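Regulatory protein YycH-like domain-containing protein (Eubacterium rectale, PDB 5COZ) is of unknown function but carries a domain resembling that of the regulatory protein YycH and is probably a lipoprotein held at the cell surface. Local coordinates at residues P218-I223 with Y262-T267; S226-N231 with V320-Y325; M306-K311 with D316-W321. One frame throughout, in Å; residues are numbered along the deposited sequence. Where two conformers were deposited one is given.

Overall arrangement
Followed from the N terminus, the chain first lays down segment 218-223, which holds a tight turn of the antiparallel sheet, then the loop segment 226-231. Contact 1 closes a loop of 38 residues by bringing 262-267 back over that turn. Contact 2 then crosses it: residues 226-231 wait for 320-325, 88 residues further on, so the segments of the two contacts alternate. Contact 3 follows contact 1 in series as a local hairpin, and shares Val320 and Trp321 with contact 2. The mixed sheet meets all three. Ile317 of contact 3 packs on Val220 and Trp264 of contact 1, and the Met306 methyl of contact 3 touches Ser226 and Cys228 of contact 2.

Contact 1 (P218-I223 with Y262-T267); sequences PDVYGI and YDWVET
Val220 and Trp264 mark where the two backbones come closest, yet their CA atoms remain 8.0 Å apart, so side chains alone span the gap. The first segment reverses in a type I' turn from Val220 to Ile223, with Tyr221 and Gly222 at the left-handed corner positions. Paired backbone bonds close it, Val220 N to Ile223 O at 3.1 Å and Ile223 N to Val220 O at 3.0 Å, the classic two-residue beta hairpin. From this turn Tyr221 presents a ring edge to one face of the Trp264 indole in a T-shaped stack, the planes at 78° and the tyrosine centroid 4.8 Å from that of the six-membered ring. CE2 does most of the touching: it stands 3.5 Å above the indole plane, displaced toward the rim, and meets Trp264 CZ2 at 3.7 Å. With CG anti to the backbone N (chi1 -173°), Trp264 reaches out from its strand to the turn. Its second face is occupied by its own strand, where Glu266 O hangs above the ring, while Thr267 OG1 lies at the indole edge, in plane. Held between the tyrosine edge and Glu266 O, the indole is likely to be restricted in rotation. Val220 comes in more obliquely, its CG2 4.0 Å from Trp264 CE3. Ile317 of strand 314-330 packs on both Val220 and Trp264, and Thr267 OG1 bonds to Lys60 of strand 58-66, whose Lys63 is faced by the classic bulge of Val265 and Glu266. The turn of the antiparallel sheet is thereby laid against the mixed sheet.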
loop_
_atom_site.group_PDB
_atom_site.type_symbol
_atom_site.label_atom_id
_atom_site.label_comp_id
_atom_site.label_asym_id
_atom_site.label_seq_id
_atom_site.Cartn_x
_atom_site.Cartn_y
_atom_site.Cartn_z
ATOM N N PRO A 218 -0.351 1.148 -7.668
ATOM C CA PRO A 218 -0.692 0.627 -9.014
ATOM C C PRO A 218 -2.202 0.459 -9.141
ATOM O O PRO A 218 -2.862 -0.052 -8.221
ATOM C CB PRO A 218 0.024 -0.717 -9.056
ATOM C CG PRO A 218 1.271 -0.448 -8.208
ATOM C CD PRO A 218 0.723 0.346 -7.037
ATOM N N ASP A 219 -2.759 0.928 -10.271
ATOM C CA ASP A 219 -4.193 0.911 -10.401
ATOM C C ASP A 219 -4.655 0.533 -11.794
ATOM O O ASP A 219 -3.848 0.358 -12.712
ATOM C CB ASP A 219 -4.730 2.323 -10.039
ATOM C CG ASP A 219 -4.432 3.481 -10.976
ATOM O OD1 ASP A 219 -3.448 3.398 -11.753
ATOM O OD2 ASP A 219 -5.158 4.502 -10.898
ATOM N N VAL A 220 -5.979 0.405 -11.943
ATOM C CA VAL A 220 -6.616 0.147 -13.232
ATOM C C VAL A 220 -7.992 0.815 -13.118
ATOM O O VAL A 220 -8.589 0.791 -12.035
ATOM C CB VAL A 220 -6.620 -1.364 -13.605
ATOM C CG1 VAL A 220 -7.475 -2.202 -12.661
ATOM C CG2 VAL A 220 -7.039 -1.576 -15.062
ATOM N N TYR A 221 -8.427 1.525 -14.166
ATOM C CA TYR A 221 -9.690 2.293 -14.135
ATOM C C TYR A 221 -9.715 3.255 -12.939
ATOM O O TYR A 221 -10.779 3.538 -12.365
ATOM C CB TYR A 221 -10.922 1.376 -14.177
ATOM C CG TYR A 221 -10.947 0.590 -15.467
ATOM C CD1 TYR A 221 -11.149 1.228 -16.688
ATOM C CD2 TYR A 221 -10.713 -0.782 -15.473
ATOM C CE1 TYR A 221 -11.082 0.524 -17.892
ATOM C CE2 TYR A 221 -10.679 -1.503 -16.662
ATOM C CZ TYR A 221 -10.862 -0.847 -17.866
ATOM O OH TYR A 221 -10.799 -1.550 -19.033
ATOM N N GLY A 222 -8.534 3.768 -12.590
ATOM C CA GLY A 222 -8.401 4.748 -11.514
ATOM C C GLY A 222 -8.499 4.219 -10.099
ATOM O O GLY A 222 -8.429 5.013 -9.167
ATOM N N ILE A 223 -8.627 2.899 -9.936
ATOM C CA ILE A 223 -8.841 2.274 -8.633
ATOM C C ILE A 223 -7.638 1.397 -8.327
ATOM O O ILE A 223 -7.257 0.560 -9.163
ATOM C CB ILE A 223 -10.180 1.492 -8.650
ATOM C CG1 ILE A 223 -11.337 2.481 -8.869
ATOM C CG2 ILE A 223 -10.342 0.703 -7.334
ATOM C CD1 ILE A 223 -12.699 1.794 -9.137
ATOM N N TYR A 262 -0.538 -6.730 -12.473
ATOM C CA TYR A 262 -1.550 -7.497 -13.182
ATOM C C TYR A 262 -1.903 -6.850 -14.488
ATOM O O TYR A 262 -1.830 -5.623 -14.616
ATOM C CB TYR A 262 -2.812 -7.622 -12.305
ATOM C CG TYR A 262 -2.503 -8.248 -10.962
ATOM C CD1 TYR A 262 -2.446 -9.630 -10.812
ATOM C CD2 TYR A 262 -2.174 -7.457 -9.856
ATOM C CE1 TYR A 262 -2.078 -10.215 -9.599
ATOM C CE2 TYR A 262 -1.752 -8.034 -8.658
ATOM C CZ TYR A 262 -1.739 -9.413 -8.523
ATOM O OH TYR A 262 -1.390 -10.029 -7.334
ATOM N N ASP A 263 -2.265 -7.674 -15.478
ATOM C CA ASP A 263 -2.656 -7.207 -16.810
ATOM C C ASP A 263 -4.144 -7.511 -17.015
ATOM O O ASP A 263 -4.559 -8.660 -16.929
ATOM C CB ASP A 263 -1.802 -7.882 -17.909
ATOM C CG ASP A 263 -1.970 -7.273 -19.292
ATOM O OD1 ASP A 263 -2.062 -6.063 -19.380
ATOM O OD2 ASP A 263 -2.050 -8.038 -20.280
ATOM N N TRP A 264 -4.936 -6.474 -17.295
ATOM C CA TRP A 264 -6.380 -6.644 -17.527
ATOM C C TRP A 264 -6.636 -7.500 -18.774
ATOM O O TRP A 264 -6.175 -7.159 -19.880
ATOM C CB TRP A 264 -7.023 -5.277 -17.701
ATOM C CG TRP A 264 -8.525 -5.314 -17.782
ATOM C CD1 TRP A 264 -9.283 -5.474 -18.910
ATOM C CD2 TRP A 264 -9.439 -5.104 -16.707
ATOM N NE1 TRP A 264 -10.624 -5.401 -18.595
ATOM C CE2 TRP A 264 -10.748 -5.162 -17.249
ATOM C CE3 TRP A 264 -9.288 -4.850 -15.333
ATOM C CZ2 TRP A 264 -11.891 -4.976 -16.457
ATOM C CZ3 TRP A 264 -10.428 -4.653 -14.551
ATOM C CH2 TRP A 264 -11.704 -4.710 -15.118
ATOM N N VAL A 265 -7.452 -8.555 -18.632
ATOM C CA VAL A 265 -7.742 -9.405 -19.778
ATOM C C VAL A 265 -9.138 -9.095 -20.338
ATOM O O VAL A 265 -9.309 -8.960 -21.565
ATOM C CB VAL A 265 -7.627 -10.902 -19.367
ATOM C CG1 VAL A 265 -8.134 -11.860 -20.469
ATOM C CG2 VAL A 265 -6.173 -11.218 -19.004
ATOM N N GLU A 266 -10.144 -8.995 -19.447
ATOM C CA GLU A 266 -11.518 -8.761 -19.904
ATOM C C GLU A 266 -12.418 -8.283 -18.783
ATOM O O GLU A 266 -12.168 -8.558 -17.603
ATOM C CB GLU A 266 -12.131 -10.040 -20.527
ATOM C CG GLU A 266 -12.246 -11.214 -19.581
ATOM C CD GLU A 266 -12.600 -12.516 -20.276
ATOM O OE1 GLU A 266 -13.655 -12.571 -20.945
ATOM O OE2 GLU A 266 -11.817 -13.482 -20.150
ATOM N N THR A 267 -13.511 -7.620 -19.185
ATOM C CA THR A 267 -14.575 -7.198 -18.288
ATOM C C THR A 267 -15.537 -8.357 -18.158
ATOM O O THR A 267 -15.944 -8.931 -19.184
ATOM C CB THR A 267 -15.283 -5.964 -18.864
ATOM O OG1 THR A 267 -14.322 -4.917 -19.004
ATOM C CG2 THR A 267 -16.433 -5.481 -17.968
#

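Contact 2 (S226-N231 with V320-Y325); sequences SRCPEN and VWVVYY
An ST turn opens the loop between strand 223-224 and helix 232-235, and its Arg227 and Cys228 lie against Tyr324 and Val322 of strand 314-330. The turn is made by Ser226 OG, which accepts from Cys228 N at 3.1 Å with an N-H...O angle of 159°. Beyond it Cys228 SG rests on the fork of Val322, 3.7 Å from CG1 and 3.8 Å from CG2, a purely apolar contact. Tyr324 extends from the same face of the strand, with CG anti to its carbonyl carbon (chi1 -59°), and brings its hydroxyl against the arginine stem: OH is 3.4 Å from Arg227 CB. The arginine chain bends at chi3, which returns NH1 to the tyrosine, 3.8 Å from Tyr324 CE1, with guanidinium and ring planes 73° apart. Val322 CG1 sits over one face of the tyrosine ring near its rim, 3.5 Å above the plane. The polar ends are satisfied by carboxylates: Tyr324 OH bonds to Glu304, and Arg227 forms salt bridges to Glu300, Glu304 and Glu188, with a cation-pi contact to Phe217. Both groups thus share Glu304, which probably fixes the hydroxyl and the guanidinium relative to each other. A phenylalanine in place of Tyr324 would probably leave Glu304 without its hydroxyl mate and open a small gap beside the arginine stem. At the far end, Asn231 caps the helix that follows. Such a loop across a sheet face, its ends set by side-chain-to-backbone motifs, is a familiar one: an ST turn, an N-cap and between them a buried arginine balanced by acids.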
loop_
_atom_site.group_PDB
_atom_site.type_symbol
_atom_site.label_atom_id
_atom_site.label_comp_id
_atom_site.label_asym_id
_atom_site.label_seq_id
_atom_site.Cartn_x
_atom_site.Cartn_y
_atom_site.Cartn_z
ATOM N N SER A 226 -5.875 -3.795 -4.112
ATOM C CA SER A 226 -6.071 -3.827 -2.679
ATOM C C SER A 226 -4.804 -3.557 -1.856
ATOM O O SER A 226 -3.733 -4.139 -2.118
ATOM C CB SER A 226 -6.657 -5.184 -2.309
ATOM O OG SER A 226 -6.648 -5.406 -0.912
ATOM N N ARG A 227 -4.967 -2.688 -0.851
ATOM C CA ARG A 227 -3.945 -2.339 0.135
ATOM C C ARG A 227 -4.165 -3.114 1.435
ATOM O O ARG A 227 -3.545 -2.810 2.442
ATOM C CB ARG A 227 -3.952 -0.836 0.389
ATOM C CG ARG A 227 -3.457 -0.067 -0.843
ATOM C CD ARG A 227 -4.041 1.329 -0.895
ATOM N NE ARG A 227 -3.646 2.208 0.206
ATOM C CZ ARG A 227 -4.498 2.772 1.071
ATOM N NH1 ARG A 227 -5.771 2.403 1.097
ATOM N NH2 ARG A 227 -4.071 3.686 1.937
ATOM N N CYS A 228 -5.021 -4.144 1.397
ATOM C CA CYS A 228 -5.271 -4.986 2.535
ATOM C C CYS A 228 -4.055 -5.849 2.855
ATOM O O CYS A 228 -3.390 -6.362 1.954
ATOM C CB CYS A 228 -6.476 -5.890 2.272
ATOM S SG CYS A 228 -8.046 -5.022 2.284
ATOM N N PRO A 229 -3.897 -6.186 4.129
ATOM C CA PRO A 229 -2.921 -7.228 4.507
ATOM C C PRO A 229 -3.253 -8.583 3.864
ATOM O O PRO A 229 -4.384 -8.830 3.419
ATOM C CB PRO A 229 -3.151 -7.364 6.023
ATOM C CG PRO A 229 -3.634 -5.997 6.443
ATOM C CD PRO A 229 -4.567 -5.601 5.307
ATOM N N GLU A 230 -2.261 -9.492 3.893
ATOM C CA GLU A 230 -2.461 -10.861 3.420
ATOM C C GLU A 230 -3.687 -11.477 4.110
ATOM O O GLU A 230 -3.805 -11.440 5.351
ATOM C CB GLU A 230 -1.208 -11.697 3.719
ATOM C CG GLU A 230 -1.328 -13.128 3.223
ATOM C CD GLU A 230 -0.125 -14.003 3.537
ATOM O OE1 GLU A 230 0.988 -13.455 3.688
ATOM O OE2 GLU A 230 -0.286 -15.241 3.580
ATOM N N ASN A 231 -4.559 -12.104 3.324
ATOM C CA ASN A 231 -5.746 -12.782 3.832
ATOM C C ASN A 231 -6.079 -13.859 2.817
ATOM O O ASN A 231 -6.955 -13.716 1.957
ATOM C CB ASN A 231 -6.916 -11.808 4.041
ATOM C CG ASN A 231 -8.129 -12.455 4.683
ATOM O OD1 ASN A 231 -8.235 -13.683 4.797
ATOM N ND2 ASN A 231 -9.148 -11.655 4.968
ATOM N N VAL A 320 -14.098 -3.430 -3.980
ATOM C CA VAL A 320 -14.436 -3.573 -2.572
ATOM C C VAL A 320 -14.339 -2.211 -1.899
ATOM O O VAL A 320 -13.561 -1.346 -2.326
ATOM C CB VAL A 320 -13.512 -4.611 -1.833
ATOM C CG1 VAL A 320 -13.743 -6.012 -2.378
ATOM C CG2 VAL A 320 -12.022 -4.236 -1.895
ATOM N N TRP A 321 -15.107 -2.038 -0.817
ATOM C CA TRP A 321 -14.919 -0.942 0.122
ATOM C C TRP A 321 -14.185 -1.498 1.330
ATOM O O TRP A 321 -14.653 -2.486 1.917
ATOM C CB TRP A 321 -16.263 -0.347 0.555
ATOM C CG TRP A 321 -16.910 0.546 -0.451
ATOM C CD1 TRP A 321 -18.053 0.295 -1.153
ATOM C CD2 TRP A 321 -16.528 1.892 -0.767
ATOM N NE1 TRP A 321 -18.394 1.395 -1.918
ATOM C CE2 TRP A 321 -17.489 2.397 -1.677
ATOM C CE3 TRP A 321 -15.460 2.719 -0.377
ATOM C CZ2 TRP A 321 -17.425 3.698 -2.198
ATOM C CZ3 TRP A 321 -15.401 4.020 -0.881
ATOM C CH2 TRP A 321 -16.369 4.493 -1.786
ATOM N N VAL A 322 -13.019 -0.922 1.657
ATOM C CA VAL A 322 -12.223 -1.370 2.795
ATOM C C VAL A 322 -12.348 -0.327 3.881
ATOM O O VAL A 322 -12.202 0.867 3.601
ATOM C CB VAL A 322 -10.731 -1.587 2.428
ATOM C CG1 VAL A 322 -10.003 -2.224 3.616
ATOM C CG2 VAL A 322 -10.607 -2.487 1.195
ATOM N N VAL A 323 -12.600 -0.759 5.123
ATOM C CA VAL A 323 -12.606 0.130 6.275
ATOM C C VAL A 323 -11.432 -0.257 7.152
ATOM O O VAL A 323 -11.363 -1.371 7.653
ATOM C CB VAL A 323 -13.935 0.087 7.077
ATOM C CG1 VAL A 323 -13.889 1.053 8.273
ATOM C CG2 VAL A 323 -15.110 0.423 6.168
ATOM N N TYR A 324 -10.504 0.691 7.340
ATOM C CA TYR A 324 -9.344 0.491 8.196
ATOM C C TYR A 324 -9.648 1.156 9.512
ATOM O O TYR A 324 -10.152 2.295 9.519
ATOM C CB TYR A 324 -8.088 1.113 7.557
ATOM C CG TYR A 324 -7.761 0.535 6.196
ATOM C CD1 TYR A 324 -8.250 1.129 5.030
ATOM C CD2 TYR A 324 -6.865 -0.524 6.062
ATOM C CE1 TYR A 324 -7.890 0.651 3.765
ATOM C CE2 TYR A 324 -6.509 -1.014 4.804
ATOM C CZ TYR A 324 -6.991 -0.399 3.662
ATOM O OH TYR A 324 -6.664 -0.890 2.421
ATOM N N TYR A 325 -9.385 0.440 10.631
ATOM C CA TYR A 325 -9.665 1.017 11.927
ATOM C C TYR A 325 -8.674 0.531 12.950
ATOM O O TYR A 325 -8.019 -0.480 12.741
ATOM C CB TYR A 325 -11.125 0.689 12.357
ATOM C CG TYR A 325 -11.367 -0.777 12.665
ATOM C CD1 TYR A 325 -11.709 -1.676 11.660
ATOM C CD2 TYR A 325 -11.315 -1.252 13.977
ATOM C CE1 TYR A 325 -11.963 -3.022 11.948
ATOM C CE2 TYR A 325 -11.556 -2.591 14.274
ATOM C CZ TYR A 325 -11.868 -3.473 13.255
ATOM O OH TYR A 325 -12.128 -4.801 13.569
#

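Contact 3 (M306-K311 with D316-W321); sequences MLFADK and DIKPVW
Phe308 offers the edge of its ring to the neighbouring strand: Asp316 O and Lys318 CB both lie near the ring plane, the carbonyl 3.8 Å from Phe308 CD2 and the methylene 4.1 Å from Phe308 CE2. The other flat groups are two carboxylates, of Asp310 and Asp316, turned 30° apart, with their OD2 atoms 4.1 Å from each other. Such like charges would be unfavourable alone, but Lys63 forms a salt bridge with each and probably offsets them. Water 2 also lies between them, held by Asp316 OD2 at 2.7 Å and only weakly by Asp310 OD1; water 1 lies within hydrogen-bonding distance of both Asp316 OD2 and Ala309 O. The backbones form an antiparallel ladder, strand axes at 151° and 4.8 Å apart. Met306 and Lys318 are a hydrogen-bonded pair, as are Phe308 and Asp316; Lys318 N to Met306 O is the straightest of their four bonds, at 164°. Between them, Leu307 and Ile317 form a non-hydrogen-bonded pair whose side chains run alongside each other, although the leucine has two conformers and its detailed fit stays doubtful. On the face shared with Phe308, Met306, present as selenomethionine, sets its CB 3.9 Å from Val320 CG1. Near the hairpin end, Asp310 and Lys311 form a classic beta bulge. Strand 314-330 has strand 58-66 on its other side, where Ile317 bonds to Gly62 through the backbone, and strand 262-272 lies beyond that; Leu307 packs on its Tyr262, while Ala309 makes a backbone bond to Thr235 of helix 232-235.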
loop_
_atom_site.group_PDB
_atom_site.type_symbol
_atom_site.label_atom_id
_atom_site.label_comp_id
_atom_site.label_asym_id
_atom_site.label_seq_id
_atom_site.Cartn_x
_atom_site.Cartn_y
_atom_site.Cartn_z
HETATM N N MSE A 306 -10.004 -5.729 -5.355
HETATM C CA MSE A 306 -9.462 -6.933 -4.735
HETATM C C MSE A 306 -9.307 -8.016 -5.795
HETATM O O MSE A 306 -10.153 -8.144 -6.685
HETATM C CB MSE A 306 -10.363 -7.421 -3.602
HETATM C CG MSE A 306 -9.771 -8.628 -2.892
HETATM SE SE MSE A 306 -10.611 -8.941 -1.179
HETATM C CE MSE A 306 -9.659 -7.634 -0.166
ATOM N N LEU A 307 -8.201 -8.762 -5.688
ATOM C CA LEU A 307 -7.965 -9.891 -6.563
ATOM C C LEU A 307 -8.289 -11.192 -5.883
ATOM O O LEU A 307 -7.930 -11.406 -4.714
ATOM C CB LEU A 307 -6.538 -9.934 -7.021
ATOM C CG LEU A 307 -6.074 -8.771 -7.859
ATOM C CD1 LEU A 307 -4.924 -9.169 -8.535
ATOM C CD2 LEU A 307 -7.026 -8.448 -8.977
ATOM N N PHE A 308 -8.979 -12.076 -6.635
ATOM C CA PHE A 308 -9.354 -13.387 -6.121
ATOM C C PHE A 308 -8.778 -14.423 -7.051
ATOM O O PHE A 308 -9.102 -14.421 -8.255
ATOM C CB PHE A 308 -10.890 -13.508 -6.030
ATOM C CG PHE A 308 -11.542 -12.489 -5.130
ATOM C CD1 PHE A 308 -11.672 -12.727 -3.763
ATOM C CD2 PHE A 308 -11.960 -11.258 -5.630
ATOM C CE1 PHE A 308 -12.277 -11.789 -2.931
ATOM C CE2 PHE A 308 -12.560 -10.323 -4.802
ATOM C CZ PHE A 308 -12.730 -10.600 -3.459
ATOM N N ALA A 309 -7.937 -15.319 -6.521
ATOM C CA ALA A 309 -7.337 -16.347 -7.380
ATOM C C ALA A 309 -8.403 -17.142 -8.131
ATOM O O ALA A 309 -9.454 -17.477 -7.576
ATOM C CB ALA A 309 -6.465 -17.276 -6.548
ATOM N N ASP A 310 -8.161 -17.375 -9.433
ATOM C CA ASP A 310 -9.119 -18.101 -10.244
ATOM C C ASP A 310 -8.491 -19.426 -10.656
ATOM O O ASP A 310 -8.782 -20.446 -10.034
ATOM C CB ASP A 310 -9.578 -17.241 -11.448
ATOM C CG ASP A 310 -10.609 -17.880 -12.376
ATOM O OD1 ASP A 310 -11.203 -18.920 -11.990
ATOM O OD2 ASP A 310 -10.854 -17.314 -13.450
ATOM N N LYS A 311 -7.621 -19.414 -11.676
ATOM C CA LYS A 311 -6.904 -20.585 -12.206
ATOM C C LYS A 311 -5.810 -20.103 -13.112
ATOM O O LYS A 311 -5.927 -19.016 -13.665
ATOM C CB LYS A 311 -7.859 -21.540 -12.971
ATOM C CG LYS A 311 -8.543 -20.928 -14.188
ATOM C CD LYS A 311 -9.287 -21.982 -15.020
ATOM C CE LYS A 311 -10.746 -22.105 -14.652
ATOM N NZ LYS A 311 -11.465 -23.036 -15.563
ATOM N N ASP A 316 -9.858 -13.029 -10.569
ATOM C CA ASP A 316 -11.021 -12.167 -10.723
ATOM C C ASP A 316 -10.673 -10.860 -10.031
ATOM O O ASP A 316 -10.068 -10.896 -8.943
ATOM C CB ASP A 316 -12.255 -12.778 -10.064
ATOM C CG ASP A 316 -12.829 -13.904 -10.894
ATOM O OD1 ASP A 316 -13.448 -13.611 -11.937
ATOM O OD2 ASP A 316 -12.673 -15.076 -10.490
ATOM N N ILE A 317 -11.025 -9.734 -10.623
ATOM C CA ILE A 317 -10.771 -8.416 -10.032
ATOM C C ILE A 317 -12.128 -7.772 -9.777
ATOM O O ILE A 317 -12.934 -7.666 -10.712
ATOM C CB ILE A 317 -9.827 -7.556 -10.907
ATOM C CG1 ILE A 317 -9.528 -6.208 -10.235
ATOM C CG2 ILE A 317 -10.292 -7.378 -12.384
ATOM C CD1 ILE A 317 -8.372 -5.433 -10.880
ATOM N N LYS A 318 -12.419 -7.436 -8.495
ATOM C CA LYS A 318 -13.749 -6.920 -8.165
ATOM C C LYS A 318 -13.597 -5.775 -7.205
ATOM O O LYS A 318 -12.692 -5.813 -6.352
ATOM C CB LYS A 318 -14.612 -8.026 -7.507
ATOM C CG LYS A 318 -14.853 -9.221 -8.458
ATOM C CD LYS A 318 -15.755 -10.288 -7.834
ATOM C CE LYS A 318 -17.206 -9.832 -7.786
ATOM N NZ LYS A 318 -18.077 -10.800 -7.056
ATOM N N PRO A 319 -14.467 -4.758 -7.276
ATOM C CA PRO A 319 -14.314 -3.632 -6.348
ATOM C C PRO A 319 -14.805 -3.976 -4.958
ATOM O O PRO A 319 -15.823 -4.681 -4.781
ATOM C CB PRO A 319 -15.201 -2.538 -6.967
ATOM C CG PRO A 319 -16.304 -3.321 -7.683
ATOM C CD PRO A 319 -15.571 -4.528 -8.239
ATOM N N VAL A 320 -14.098 -3.430 -3.980
ATOM C CA VAL A 320 -14.436 -3.573 -2.572
ATOM C C VAL A 320 -14.339 -2.211 -1.899
ATOM O O VAL A 320 -13.561 -1.346 -2.326
ATOM C CB VAL A 320 -13.512 -4.611 -1.833
ATOM C CG1 VAL A 320 -13.743 -6.012 -2.378
ATOM C CG2 VAL A 320 -12.022 -4.236 -1.895
ATOM N N TRP A 321 -15.107 -2.038 -0.817
ATOM C CA TRP A 321 -14.919 -0.942 0.122
ATOM C C TRP A 321 -14.185 -1.498 1.330
ATOM O O TRP A 321 -14.653 -2.486 1.917
ATOM C CB TRP A 321 -16.263 -0.347 0.555
ATOM C CG TRP A 321 -16.910 0.546 -0.451
ATOM C CD1 TRP A 321 -18.053 0.295 -1.153
ATOM C CD2 TRP A 321 -16.528 1.892 -0.767
ATOM N NE1 TRP A 321 -18.394 1.395 -1.918
ATOM C CE2 TRP A 321 -17.489 2.397 -1.677
ATOM C CE3 TRP A 321 -15.460 2.719 -0.377
ATOM C CZ2 TRP A 321 -17.425 3.698 -2.198
ATOM C CZ3 TRP A 321 -15.401 4.020 -0.881
ATOM C CH2 TRP A 321 -16.369 4.493 -1.786
HETATM O O HOH W 1 -11.973 -16.233 -8.167
HETATM O O HOH W 2 -13.991 -17.253 -11.378
#